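Local coordinates for exported protein (Bacteroides fragilis, PDB 4I17) that is of unknown function but, as a tetratricopeptide-repeat protein built almost wholly of helices, probably acts as a scaffold that binds other proteins, at residues 7-10 with 11-15; 20-23 with 24-27; 48-51 with 52-56; 72-75 with 76-79. All coordinates share one frame; numbering follows the deposited sequence. Where two conformers were deposited one is given.

The four contacts follow one another along the N-terminal helices of a tetratricopeptide-repeat chain and illustrate how a helix begins, runs and stops. Interaction 1 lies inside helix 7-19, interactions 2 and 4 at the starts of helix 23-36 and helix 75-88, and interaction 3 at the end of helix 42-54. Interactions 2 and 3 have centres 9 Å apart and pack directly: F27 CD1 lies 3.7 Å from A52 CB. G14 O of interaction 1 meets A26 CB of interaction 2 at 3.6 Å. Interaction 4 stands apart, its nearest atoms about 7 Å from interaction 3. The sulfate of interaction 2 lies at the start of helix 23-36 and about 4 Å from the side chain of I55, just after helix 42-54.

Interaction 1. Residues 7-10 with 11-15; sequences PNQL and KNEGN
Two i to i+4 pairs, Q9 with E13 and N8 with N12, flank the first turns of helix 7-19, the opening helix of the tetratricopeptide-repeat chain. Q9 NE2 donates to E13 OE2 at 3.3 Å, a weak bond by length although its N-H points well at the acceptor. The Q9 amide and the E13 carboxylate stand almost perpendicular, 87° between planes, and the two side chains meet chiefly through this one oxygen. Q9 reaches it with an extended chain whose CG lies anti to the backbone N (chi1 -171°). E13 takes a different first torsion, with CG beside its own backbone N and 3.3 Å from Q9 O. Its other oxygen, OE1, lies 4.0 Å from L10 CD2 and is engaged by K29 NZ of helix 23-36 in a salt bridge, so the carboxylate is shared between the two helices. N8 and N12 likewise turn their amides nearly at right angles, with N8 OD1 and N12 ND2 3.3 Å apart. Beneath the side chains the regular helical bonds run on, from K11 N to P7 O at 2.9 Å through to G14 N with L10 O, also 2.9 Å. L10 takes the inner face, packing on E32 and L36 of helix 23-36, while P7 and K11 both touch Y33 of that neighbouring helix.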
loop_
_atom_site.group_PDB
_atom_site.type_symbol
_atom_site.label_atom_id
_atom_site.label_comp_id
_atom_site.label_asym_id
_atom_site.label_seq_id
_atom_site.Cartn_x
_atom_site.Cartn_y
_atom_site.Cartn_z
ATOM N N PRO A 7 12.921 -37.102 9.164
ATOM C CA PRO A 7 12.541 -35.682 9.052
ATOM C C PRO A 7 13.360 -34.761 9.940
ATOM O O PRO A 7 13.723 -33.671 9.497
ATOM C CB PRO A 7 11.077 -35.668 9.496
ATOM C CG PRO A 7 10.592 -37.019 9.241
ATOM C CD PRO A 7 11.751 -37.925 9.530
ATOM N N ASN A 8 13.654 -35.177 11.192
ATOM C CA ASN A 8 14.447 -34.334 12.092
ATOM C C ASN A 8 15.832 -34.078 11.511
ATOM O O ASN A 8 16.368 -32.980 11.676
ATOM C CB ASN A 8 14.568 -34.927 13.487
ATOM C CG ASN A 8 14.985 -33.886 14.496
ATOM O OD1 ASN A 8 16.153 -33.807 14.885
ATOM N ND2 ASN A 8 14.063 -33.002 14.870
ATOM N N GLN A 9 16.403 -35.085 10.828
ATOM C CA GLN A 9 17.692 -34.955 10.158
ATOM C C GLN A 9 17.564 -33.945 9.016
ATOM O O GLN A 9 18.455 -33.112 8.843
ATOM C CB GLN A 9 18.152 -36.298 9.631
ATOM C CG GLN A 9 19.586 -36.302 9.112
ATOM C CD GLN A 9 20.072 -37.700 8.831
ATOM O OE1 GLN A 9 19.649 -38.677 9.465
ATOM N NE2 GLN A 9 20.992 -37.820 7.883
ATOM N N LEU A 10 16.441 -34.003 8.247
ATOM C CA LEU A 10 16.239 -33.025 7.146
ATOM C C LEU A 10 16.156 -31.619 7.679
ATOM O O LEU A 10 16.763 -30.719 7.104
ATOM C CB LEU A 10 14.991 -33.331 6.330
ATOM C CG LEU A 10 15.019 -34.615 5.516
ATOM C CD1 LEU A 10 13.617 -34.982 5.082
ATOM C CD2 LEU A 10 15.931 -34.486 4.290
ATOM N N LYS A 11 15.428 -31.409 8.784
ATOM C CA LYS A 11 15.344 -30.057 9.353
ATOM C C LYS A 11 16.738 -29.572 9.829
ATOM O O LYS A 11 17.081 -28.414 9.609
ATOM C CB LYS A 11 14.346 -30.035 10.505
ATOM C CG LYS A 11 14.188 -28.657 11.156
ATOM C CD LYS A 11 13.318 -28.770 12.364
ATOM C CE LYS A 11 13.163 -27.454 13.076
ATOM N NZ LYS A 11 12.560 -27.643 14.430
ATOM N N ASN A 12 17.534 -30.451 10.456
ATOM C CA ASN A 12 18.883 -30.088 10.927
ATOM C C ASN A 12 19.782 -29.749 9.744
ATOM O O ASN A 12 20.560 -28.784 9.835
ATOM C CB ASN A 12 19.520 -31.212 11.780
ATOM C CG ASN A 12 18.884 -31.349 13.138
ATOM O OD1 ASN A 12 18.340 -30.396 13.694
ATOM N ND2 ASN A 12 18.962 -32.537 13.719
ATOM N N GLU A 13 19.685 -30.530 8.643
ATOM C CA GLU A 13 20.442 -30.273 7.399
ATOM C C GLU A 13 20.027 -28.918 6.800
ATOM O O GLU A 13 20.890 -28.194 6.313
ATOM C CB GLU A 13 20.243 -31.391 6.360
ATOM C CG GLU A 13 20.975 -32.666 6.757
ATOM C CD GLU A 13 20.716 -33.939 5.970
ATOM O OE1 GLU A 13 19.809 -33.952 5.104
ATOM O OE2 GLU A 13 21.409 -34.943 6.250
ATOM N N GLY A 14 18.720 -28.612 6.802
ATOM C CA GLY A 14 18.223 -27.317 6.313
ATOM C C GLY A 14 18.743 -26.169 7.166
ATOM O O GLY A 14 19.167 -25.141 6.631
ATOM N N ASN A 15 18.744 -26.344 8.512
ATOM C CA ASN A 15 19.300 -25.340 9.438
ATOM C C ASN A 15 20.774 -25.107 9.147
ATOM O O ASN A 15 21.218 -23.950 9.136
ATOM C CB ASN A 15 19.128 -25.760 10.891
ATOM C CG ASN A 15 17.697 -25.781 11.385
ATOM O OD1 ASN A 15 16.802 -25.153 10.825
ATOM N ND2 ASN A 15 17.480 -26.494 12.480
#

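Interaction 2. Residues 20-23 with 24-27; sequences AKNY and AVAF. With SO4 (sulfate ion), chain C.
N22 and V25 cross at the N-terminus of helix 23-36, the asparagine amide lying over the first turn as an N-cap. With chi1 at -166° the N22 amide is turned away from its own N and leans over the helix start, where OD1 accepts from V25 N at 3.1 Å. The bond is straight at the hydrogen, but the donor stands above the carbonyl plane, 45° out of it, rather than on a lone pair. The same amide packs against the valine, whose CG2 lies 3.7 Å from N22 CG. This describes one of the two conformers modelled for N22. A sulfate ion, probably from the crystallisation liquor, takes up two more amides of the first turn: A24 N donates to its O1 at 2.7 Å and Y23 N to its O2 at 3.1 Å. The amides there are thus divided between side chain and anion, and the helix dipole would be expected to favour the negative charge. Y23 takes an oblique position beside the sulfate, with CD2 3.3 Å from O2, while K21 O lies above one face of its ring toward the rim. Positive phi at K21 marks the Schellman motif that ends helix 7-19, so one helix stops where the next is capped. Y23 and V25 reach back to L18 and A17 of that helix, whereas A26 and F27 pack forward on C51 and C48 of helix 42-54.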
loop_
_atom_site.group_PDB
_atom_site.type_symbol
_atom_site.label_atom_id
_atom_site.label_comp_id
_atom_site.label_asym_id
_atom_site.label_seq_id
_atom_site.Cartn_x
_atom_site.Cartn_y
_atom_site.Cartn_z
ATOM N N ALA A 20 24.833 -21.264 6.549
ATOM C CA ALA A 20 25.933 -21.040 5.600
ATOM C C ALA A 20 25.452 -20.187 4.420
ATOM O O ALA A 20 26.183 -19.992 3.454
ATOM C CB ALA A 20 26.464 -22.384 5.102
ATOM N N LYS A 21 24.224 -19.659 4.503
ATOM C CA LYS A 21 23.634 -18.838 3.437
ATOM C C LYS A 21 23.401 -19.666 2.138
ATOM O O LYS A 21 23.364 -19.094 1.033
ATOM C CB LYS A 21 24.507 -17.580 3.164
ATOM C CG LYS A 21 23.688 -16.382 2.723
ATOM C CD LYS A 21 24.563 -15.170 2.435
ATOM C CE LYS A 21 23.734 -14.056 1.840
ATOM N NZ LYS A 21 24.573 -12.897 1.426
ATOM N N ASN A 22 23.235 -21.011 2.253
ATOM C CA ASN A 22 22.881 -21.765 1.055
ATOM C C ASN A 22 21.384 -21.939 1.085
ATOM O O ASN A 22 20.872 -22.941 1.572
ATOM C CB ASN A 22 23.607 -23.097 0.889
ATOM C CG ASN A 22 23.467 -23.670 -0.520
ATOM O OD1 ASN A 22 22.414 -23.651 -1.178
ATOM N ND2 ASN A 22 24.540 -24.192 -1.032
ATOM N N TYR A 23 20.682 -20.943 0.567
ATOM C CA TYR A 23 19.216 -20.935 0.535
ATOM C C TYR A 23 18.634 -22.039 -0.331
ATOM O O TYR A 23 17.563 -22.538 0.015
ATOM C CB TYR A 23 18.685 -19.592 0.050
ATOM C CG TYR A 23 19.204 -18.403 0.836
ATOM C CD1 TYR A 23 18.951 -18.278 2.206
ATOM C CD2 TYR A 23 19.874 -17.365 0.198
ATOM C CE1 TYR A 23 19.380 -17.153 2.922
ATOM C CE2 TYR A 23 20.279 -16.229 0.893
ATOM C CZ TYR A 23 20.032 -16.122 2.253
ATOM O OH TYR A 23 20.434 -14.973 2.903
ATOM N N ALA A 24 19.328 -22.456 -1.438
ATOM C CA ALA A 24 18.772 -23.522 -2.304
ATOM C C ALA A 24 18.727 -24.854 -1.566
ATOM O O ALA A 24 17.737 -25.587 -1.668
ATOM C CB ALA A 24 19.608 -23.683 -3.555
ATOM N N VAL A 25 19.798 -25.193 -0.846
ATOM C CA VAL A 25 19.802 -26.435 -0.066
ATOM C C VAL A 25 18.797 -26.321 1.087
ATOM O O VAL A 25 18.105 -27.299 1.379
ATOM C CB VAL A 25 21.205 -26.814 0.466
ATOM C CG1 VAL A 25 21.114 -28.014 1.429
ATOM C CG2 VAL A 25 22.121 -27.142 -0.705
ATOM N N ALA A 26 18.746 -25.171 1.770
ATOM C CA ALA A 26 17.813 -25.030 2.902
ATOM C C ALA A 26 16.397 -25.220 2.401
ATOM O O ALA A 26 15.615 -25.935 3.008
ATOM C CB ALA A 26 17.978 -23.668 3.562
ATOM N N PHE A 27 16.083 -24.648 1.233
ATOM C CA PHE A 27 14.732 -24.812 0.676
ATOM C C PHE A 27 14.473 -26.306 0.401
ATOM O O PHE A 27 13.420 -26.787 0.782
ATOM C CB PHE A 27 14.533 -23.962 -0.596
ATOM C CG PHE A 27 13.243 -24.301 -1.298
ATOM C CD1 PHE A 27 12.030 -23.796 -0.836
ATOM C CD2 PHE A 27 13.228 -25.180 -2.369
ATOM C CE1 PHE A 27 10.828 -24.165 -1.443
ATOM C CE2 PHE A 27 12.022 -25.554 -2.968
ATOM C CZ PHE A 27 10.836 -25.042 -2.495
HETATM S S SO4 C . 21.952 -20.098 -2.905
HETATM O O1 SO4 C . 21.553 -21.415 -2.614
HETATM O O2 SO4 C . 21.696 -19.207 -1.779
HETATM O O3 SO4 C . 23.390 -20.058 -3.178
HETATM O O4 SO4 C . 21.239 -19.633 -4.099
#

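Interaction 3. Residues 48-51 with 52-56; sequences CGVC and ADNIK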
loop_
_atom_site.group_PDB
_atom_site.type_symbol
_atom_site.label_atom_id
_atom_site.label_comp_id
_atom_site.label_asym_id
_atom_site.label_seq_id
_atom_site.Cartn_x
_atom_site.Cartn_y
_atom_site.Cartn_z
ATOM N N CYS A 48 11.365 -21.457 5.253
ATOM C CA CYS A 48 11.295 -22.093 3.928
ATOM C C CYS A 48 10.767 -21.089 2.900
ATOM O O CYS A 48 11.324 -20.999 1.804
ATOM C CB CYS A 48 10.436 -23.352 3.983
ATOM S SG CYS A 48 10.587 -24.419 2.522
ATOM N N GLY A 49 9.758 -20.290 3.280
ATOM C CA GLY A 49 9.205 -19.241 2.403
ATOM C C GLY A 49 10.244 -18.207 2.020
ATOM O O GLY A 49 10.346 -17.828 0.842
ATOM N N VAL A 50 11.047 -17.752 3.012
ATOM C CA VAL A 50 12.133 -16.775 2.752
ATOM C C VAL A 50 13.163 -17.408 1.792
ATOM O O VAL A 50 13.592 -16.757 0.836
ATOM C CB VAL A 50 12.819 -16.295 4.045
ATOM C CG1 VAL A 50 13.966 -15.314 3.724
ATOM C CG2 VAL A 50 11.794 -15.658 5.002
ATOM N N CYS A 51 13.588 -18.648 2.077
ATOM C CA CYS A 51 14.553 -19.352 1.207
ATOM C C CYS A 51 14.007 -19.453 -0.217
ATOM O O CYS A 51 14.750 -19.209 -1.174
ATOM C CB CYS A 51 14.881 -20.728 1.778
ATOM S SG CYS A 51 15.898 -20.656 3.266
ATOM N N ALA A 52 12.737 -19.863 -0.363
ATOM C CA ALA A 52 12.091 -19.983 -1.700
ATOM C C ALA A 52 12.104 -18.659 -2.442
ATOM O O ALA A 52 12.396 -18.609 -3.644
ATOM C CB ALA A 52 10.653 -20.472 -1.552
ATOM N N ASP A 53 11.819 -17.561 -1.731
ATOM C CA ASP A 53 11.788 -16.258 -2.378
ATOM C C ASP A 53 13.205 -15.890 -2.795
ATOM O O ASP A 53 13.376 -15.379 -3.904
ATOM C CB ASP A 53 11.190 -15.211 -1.446
ATOM C CG ASP A 53 11.068 -13.865 -2.122
ATOM O OD1 ASP A 53 10.140 -13.699 -2.954
ATOM O OD2 ASP A 53 11.938 -13.010 -1.886
ATOM N N ASN A 54 14.226 -16.243 -1.946
ATOM C CA ASN A 54 15.636 -15.909 -2.230
ATOM C C ASN A 54 16.148 -16.650 -3.460
ATOM O O ASN A 54 17.034 -16.150 -4.137
ATOM C CB ASN A 54 16.546 -16.204 -1.038
ATOM C CG ASN A 54 16.289 -15.398 0.217
ATOM O OD1 ASN A 54 15.530 -14.434 0.250
ATOM N ND2 ASN A 54 16.887 -15.815 1.312
ATOM N N ILE A 55 15.585 -17.820 -3.773
ATOM C CA ILE A 55 16.065 -18.573 -4.934
ATOM C C ILE A 55 15.076 -18.458 -6.109
ATOM O O ILE A 55 15.189 -19.176 -7.104
ATOM C CB ILE A 55 16.402 -20.034 -4.576
ATOM C CG1 ILE A 55 15.130 -20.805 -4.118
ATOM C CG2 ILE A 55 17.543 -20.085 -3.529
ATOM C CD1 ILE A 55 15.357 -22.280 -3.739
ATOM N N LYS A 56 14.161 -17.492 -6.014
ATOM C CA LYS A 56 13.202 -17.120 -7.051
ATOM C C LYS A 56 12.092 -18.151 -7.310
ATOM O O LYS A 56 11.516 -18.162 -8.394
ATOM C CB LYS A 56 13.917 -16.752 -8.373
ATOM C CG LYS A 56 14.932 -15.631 -8.168
ATOM C CD LYS A 56 15.615 -15.227 -9.460
ATOM C CE LYS A 56 16.686 -14.206 -9.195
ATOM N NZ LYS A 56 16.108 -12.868 -8.900
#
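A52 N donates to C48 O at 2.8 Å, and the next two amides follow the same i to i+4 pattern, N54 N reaching V50 O at 2.9 Å. These are the last regular turns of helix 42-54, one of the helix ends in the tetratricopeptide-repeat array. The pattern then fades: I55 N meets C51 O at 3.1 Å, but the N-H points aside, at 133°, and the bond is weak. K56 N turns instead to D53 O. K56 has positive phi and is the C-prime residue of a Schellman motif, with the amide of K57 folding back to A52 O, and through this turn the chain leaves the helix.

The side chains pack along the last turn. V50 and N54 run side by side and point the same way, one helical turn apart, with V50 CG1 3.8 Å from N54 ND2. N54, with chi1 -64°, leans back on V50 O, to which it makes no side-chain hydrogen bond. I55 has CG1 wedged between its backbone N and carbonyl carbon (chi1 64°), which brings CG1 to 3.4 Å from C51 O, alongside the weakened bond. A52 presents only a methyl group, set against the carbonyls of C48 and G49.

Two helices pack against this turn. C51 and N54 touch A26 and Y23 of helix 23-36, the ring atom Y23 CE1 standing 3.3 Å from N54 ND2. V50, A52 and D53 meet F65, A61 and Y58 of helix 58-70.

Interaction 4. Residues 72-75 with 76-79; sequences NYNL and ANAY
N74 O accepts from A78 N at 2.8 Å, the opening i to i+4 bond of helix 75-88, and Y79 N follows on L75 O. N74 is the N-cap residue of this helix in the tetratricopeptide-repeat fold, and its backbone is left-handed (phi 45°). Two residues earlier, N72, also with positive phi, is the C-prime residue of the Schellman motif that closes helix 58-70, so the linker joins one helix end to the next start with very few residues.

N74 does not cap a backbone amide directly. Its first torsion, chi1 -159°, swings OD1 over the first turn to receive N77 ND2 at 2.8 Å. The two amide planes are nearly perpendicular, 82° apart, and the N-H comes in tilted from the N74 carbonyl plane. A water donates to the same OD1 at 2.7 Å and accepts from N77 N at 3.3 Å, so the water probably stands in for a direct capping bond. OD1 is therefore gripped by two donors, which should fix the rotation of the N74 side chain.

Larger side chains surround the cap. Y73, which touches V43 and Y46 of helix 42-54, carries N74 CB over one ring face. L75 and Y79 lie side by side, pointing the same way, and both pack on I69 of helix 58-70; Y79 also reaches T98 and E101 of helix 92-105. L75 CD2 touches Y79 CE2 at 4.1 Å, while Y79 CD2 comes to 3.2 Å from L75 O.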
loop_
_atom_site.group_PDB
_atom_site.type_symbol
_atom_site.label_atom_id
_atom_site.label_comp_id
_atom_site.label_asym_id
_atom_site.label_seq_id
_atom_site.Cartn_x
_atom_site.Cartn_y
_atom_site.Cartn_z
ATOM N N ASN A 72 -1.034 -19.029 12.501
ATOM C CA ASN A 72 -1.004 -17.766 13.281
ATOM C C ASN A 72 0.390 -17.478 13.782
ATOM O O ASN A 72 0.556 -17.015 14.910
ATOM C CB ASN A 72 -1.957 -17.856 14.509
ATOM C CG ASN A 72 -3.327 -18.384 14.221
ATOM O OD1 ASN A 72 -3.719 -19.467 14.679
ATOM N ND2 ASN A 72 -4.061 -17.652 13.438
ATOM N N TYR A 73 1.396 -17.802 12.972
ATOM C CA TYR A 73 2.781 -17.625 13.377
ATOM C C TYR A 73 3.390 -16.412 12.703
ATOM O O TYR A 73 3.356 -16.333 11.470
ATOM C CB TYR A 73 3.616 -18.880 13.005
ATOM C CG TYR A 73 5.094 -18.665 13.252
ATOM C CD1 TYR A 73 5.593 -18.540 14.548
ATOM C CD2 TYR A 73 5.983 -18.520 12.192
ATOM C CE1 TYR A 73 6.935 -18.248 14.778
ATOM C CE2 TYR A 73 7.334 -18.265 12.412
ATOM C CZ TYR A 73 7.798 -18.100 13.707
ATOM O OH TYR A 73 9.129 -17.847 13.931
ATOM N N ASN A 74 4.044 -15.522 13.493
ATOM C CA ASN A 74 4.823 -14.404 12.930
ATOM C C ASN A 74 4.032 -13.708 11.814
ATOM O O ASN A 74 4.527 -13.532 10.697
ATOM C CB ASN A 74 6.116 -15.035 12.349
ATOM C CG ASN A 74 7.288 -14.126 12.167
ATOM O OD1 ASN A 74 7.288 -12.991 12.616
ATOM N ND2 ASN A 74 8.314 -14.616 11.474
ATOM N N LEU A 75 2.768 -13.406 12.103
ATOM C CA LEU A 75 1.802 -12.960 11.109
ATOM C C LEU A 75 2.184 -11.760 10.300
ATOM O O LEU A 75 2.006 -11.817 9.092
ATOM C CB LEU A 75 0.441 -12.726 11.738
ATOM C CG LEU A 75 -0.306 -14.001 12.038
ATOM C CD1 LEU A 75 -1.610 -13.695 12.748
ATOM C CD2 LEU A 75 -0.578 -14.790 10.757
ATOM N N ALA A 76 2.687 -10.690 10.907
ATOM C CA ALA A 76 3.045 -9.528 10.083
ATOM C C ALA A 76 4.151 -9.886 9.087
ATOM O O ALA A 76 4.046 -9.556 7.903
ATOM C CB ALA A 76 3.486 -8.369 10.955
ATOM N N ASN A 77 5.169 -10.600 9.542
ATOM C CA ASN A 77 6.256 -11.008 8.655
ATOM C C ASN A 77 5.791 -11.998 7.592
ATOM O O ASN A 77 6.277 -11.929 6.462
ATOM C CB ASN A 77 7.393 -11.604 9.469
ATOM C CG ASN A 77 8.171 -10.528 10.182
ATOM O OD1 ASN A 77 8.357 -9.424 9.670
ATOM N ND2 ASN A 77 8.566 -10.797 11.406
ATOM N N ALA A 78 4.868 -12.923 7.945
ATOM C CA ALA A 78 4.354 -13.925 6.991
ATOM C C ALA A 78 3.500 -13.246 5.904
ATOM O O ALA A 78 3.633 -13.591 4.733
ATOM C CB ALA A 78 3.541 -14.990 7.718
ATOM N N TYR A 79 2.650 -12.263 6.270
ATOM C CA TYR A 79 1.881 -11.522 5.244
ATOM C C TYR A 79 2.801 -10.685 4.361
ATOM O O TYR A 79 2.558 -10.610 3.167
ATOM C CB TYR A 79 0.836 -10.591 5.872
ATOM C CG TYR A 79 -0.442 -11.314 6.228
ATOM C CD1 TYR A 79 -1.335 -11.728 5.238
ATOM C CD2 TYR A 79 -0.751 -11.610 7.548
ATOM C CE1 TYR A 79 -2.511 -12.405 5.562
ATOM C CE2 TYR A 79 -1.938 -12.262 7.888
ATOM C CZ TYR A 79 -2.811 -12.662 6.889
ATOM O OH TYR A 79 -3.973 -13.304 7.221
HETATM O O HOH W 1 5.620 -10.896 12.764
#